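Local coordinates for methyl-coenzyme M reductase subunit beta (Methanosarcina barkeri, PDB 1E6Y), which catalyses, as part of the methyl-coenzyme M reductase complex with its nickel cofactor F430, the coenzyme B-dependent release of methane from methyl-coenzyme M, at residues 35-40 against 420-425. Numbering follows the deposited sequence.
Sequences IMDTKR and PEFREP
The F422 ring pushes its far end against helix 29-40, with the backbone N of T38 in the ring plane at its edge, while CB of D37 and OG1 of T38 come in obliquely. The second flat group, the R40 guanidinium, has OD1 of D37 at its edge and in its plane. This is a helix-helix packing contact in which a single aromatic from the short helix 420-423 abuts one turn of helix 29-40, joining the C-terminal domain to the N-terminal one. The backbones stay well apart, 9.1 Å between CA of T38 and CA of F422, and the ring spans the distance. Its CG stands anti to the carbonyl carbon (chi1 -79°), which sends CZ out to the helix. There CZ lies 3.7 Å from CB of D37 and 3.3 Å from OG1 of T38. The polar partners of that hydroxyl lie elsewhere: O of I34, one turn back, and OH of Y214. I174 touches both F422 and T38, so a loop also lines this buried joint, which sits away from the coenzyme sites. D37 meets the ring with CB, while OD1 of its carboxylate goes to R40, whose NH1 is held by the carbonyls of S112 and D96. With an alanine in place of D37 the methyl could still meet the ring, but NE and NH2 of R40 would probably lose their anionic partner, leaving the guanidinium to its NH1 bonds. OD2 of D37 comes within 4.9 Å of OE1 of E421, a like charge that the arginine may help offset. NE and NH2 of R40 converge on OD1 of D37 from one face of the carboxylate, NE on the anti side and both tilted out of its plane: the NE bond is 2.9 Å and fairly straight at 164°, the NH2 bond 3.2 Å, bent to 139°.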
loop_
_atom_site.group_PDB
_atom_site.type_symbol
_atom_site.label_atom_id
_atom_site.label_comp_id
_atom_site.label_asym_id
_atom_site.label_seq_id
_atom_site.Cartn_x
_atom_site.Cartn_y
_atom_site.Cartn_z
ATOM N N ILE E 35 7.228 -27.684 -8.003
ATOM C CA ILE E 35 6.404 -26.663 -7.360
ATOM C C ILE E 35 6.256 -26.929 -5.862
ATOM O O ILE E 35 6.479 -26.038 -5.043
ATOM C CB ILE E 35 5.005 -26.589 -8.015
ATOM C CG1 ILE E 35 5.136 -26.052 -9.444
ATOM C CG2 ILE E 35 4.072 -25.688 -7.203
ATOM C CD1 ILE E 35 3.907 -26.301 -10.301
ATOM N N MET E 36 5.953 -28.174 -5.506
ATOM C CA MET E 36 5.828 -28.564 -4.102
ATOM C C MET E 36 7.120 -28.328 -3.317
ATOM O O MET E 36 7.087 -27.785 -2.213
ATOM C CB MET E 36 5.417 -30.035 -3.994
ATOM C CG MET E 36 5.403 -30.574 -2.573
ATOM S SD MET E 36 4.300 -29.675 -1.453
ATOM C CE MET E 36 2.706 -30.279 -2.004
ATOM N N ASP E 37 8.252 -28.727 -3.889
ATOM C CA ASP E 37 9.542 -28.537 -3.233
ATOM C C ASP E 37 9.902 -27.062 -3.110
ATOM O O ASP E 37 10.491 -26.643 -2.116
ATOM C CB ASP E 37 10.642 -29.282 -3.992
ATOM C CG ASP E 37 10.597 -30.785 -3.763
ATOM O OD1 ASP E 37 9.760 -31.258 -2.964
ATOM O OD2 ASP E 37 11.397 -31.501 -4.403
ATOM N N THR E 38 9.517 -26.277 -4.111
ATOM C CA THR E 38 9.713 -24.831 -4.075
ATOM C C THR E 38 8.843 -24.200 -2.990
ATOM O O THR E 38 9.302 -23.343 -2.235
ATOM C CB THR E 38 9.371 -24.197 -5.437
ATOM O OG1 THR E 38 10.216 -24.765 -6.446
ATOM C CG2 THR E 38 9.584 -22.690 -5.402
ATOM N N LYS E 39 7.605 -24.673 -2.877
ATOM C CA LYS E 39 6.688 -24.165 -1.865
ATOM C C LYS E 39 7.137 -24.522 -0.449
ATOM O O LYS E 39 7.091 -23.680 0.447
ATOM C CB LYS E 39 5.272 -24.698 -2.102
ATOM C CG LYS E 39 4.585 -24.121 -3.334
ATOM C CD LYS E 39 3.215 -24.747 -3.547
ATOM C CE LYS E 39 2.226 -24.311 -2.479
ATOM N NZ LYS E 39 0.861 -24.848 -2.743
ATOM N N ARG E 40 7.605 -25.754 -0.251
ATOM C CA ARG E 40 7.794 -26.253 1.117
ATOM C C ARG E 40 9.185 -26.043 1.659
ATOM O O ARG E 40 9.467 -26.392 2.817
ATOM C CB ARG E 40 7.437 -27.753 1.140
ATOM C CG ARG E 40 8.532 -28.644 0.566
ATOM C CD ARG E 40 8.009 -30.063 0.359
ATOM N NE ARG E 40 8.986 -30.997 -0.160
ATOM C CZ ARG E 40 9.725 -31.895 0.482
ATOM N NH1 ARG E 40 9.637 -32.063 1.801
ATOM N NH2 ARG E 40 10.575 -32.678 -0.191
ATOM N N PRO E 420 18.288 -32.282 -7.504
ATOM C CA PRO E 420 18.501 -32.803 -8.860
ATOM C C PRO E 420 17.480 -32.318 -9.887
ATOM O O PRO E 420 17.841 -31.962 -11.007
ATOM C CB PRO E 420 18.444 -34.326 -8.687
ATOM C CG PRO E 420 18.256 -34.581 -7.211
ATOM C CD PRO E 420 18.539 -33.311 -6.483
ATOM N N GLU E 421 16.211 -32.288 -9.491
ATOM C CA GLU E 421 15.132 -31.889 -10.387
ATOM C C GLU E 421 15.144 -30.391 -10.675
ATOM O O GLU E 421 14.635 -29.945 -11.704
ATOM C CB GLU E 421 13.782 -32.290 -9.792
ATOM C CG GLU E 421 13.637 -33.790 -9.560
ATOM C CD GLU E 421 13.893 -34.203 -8.115
ATOM O OE1 GLU E 421 13.036 -34.917 -7.550
ATOM O OE2 GLU E 421 14.946 -33.832 -7.547
ATOM N N PHE E 422 15.721 -29.622 -9.754
ATOM C CA PHE E 422 15.868 -28.181 -9.927
ATOM C C PHE E 422 17.010 -27.859 -10.888
ATOM O O PHE E 422 16.864 -27.006 -11.765
ATOM C CB PHE E 422 16.127 -27.503 -8.576
ATOM C CG PHE E 422 14.889 -27.297 -7.742
ATOM C CD1 PHE E 422 13.848 -28.220 -7.762
ATOM C CD2 PHE E 422 14.780 -26.191 -6.905
ATOM C CE1 PHE E 422 12.718 -28.043 -6.961
ATOM C CE2 PHE E 422 13.654 -26.008 -6.103
ATOM C CZ PHE E 422 12.623 -26.936 -6.132
ATOM N N ARG E 423 18.128 -28.568 -10.750
ATOM C CA ARG E 423 19.296 -28.283 -11.584
ATOM C C ARG E 423 19.162 -28.915 -12.964
ATOM O O ARG E 423 19.751 -28.413 -13.931
ATOM C CB ARG E 423 20.603 -28.695 -10.926
ATOM C CG ARG E 423 20.764 -30.192 -10.706
ATOM C CD ARG E 423 22.261 -30.529 -10.661
ATOM N NE ARG E 423 22.378 -31.945 -10.319
ATOM C CZ ARG E 423 22.508 -32.416 -9.080
ATOM N NH1 ARG E 423 22.588 -33.728 -8.890
ATOM N NH2 ARG E 423 22.581 -31.602 -8.039
ATOM N N GLU E 424 18.392 -29.994 -13.076
ATOM C CA GLU E 424 18.184 -30.640 -14.372
ATOM C C GLU E 424 16.705 -30.851 -14.683
ATOM O O GLU E 424 16.223 -31.984 -14.730
ATOM C CB GLU E 424 18.933 -31.975 -14.426
ATOM C CG GLU E 424 20.443 -31.829 -14.351
ATOM C CD GLU E 424 21.172 -33.085 -14.766
ATOM O OE1 GLU E 424 21.228 -34.035 -13.957
ATOM O OE2 GLU E 424 21.707 -33.115 -15.894
ATOM N N PRO E 425 15.970 -29.753 -14.930
ATOM C CA PRO E 425 14.505 -29.785 -14.992
ATOM C C PRO E 425 13.948 -30.479 -16.232
ATOM O O PRO E 425 12.865 -31.057 -16.179
ATOM C CB PRO E 425 14.113 -28.309 -14.937
ATOM C CG PRO E 425 15.292 -27.598 -15.505
ATOM C CD PRO E 425 16.487 -28.374 -15.023
#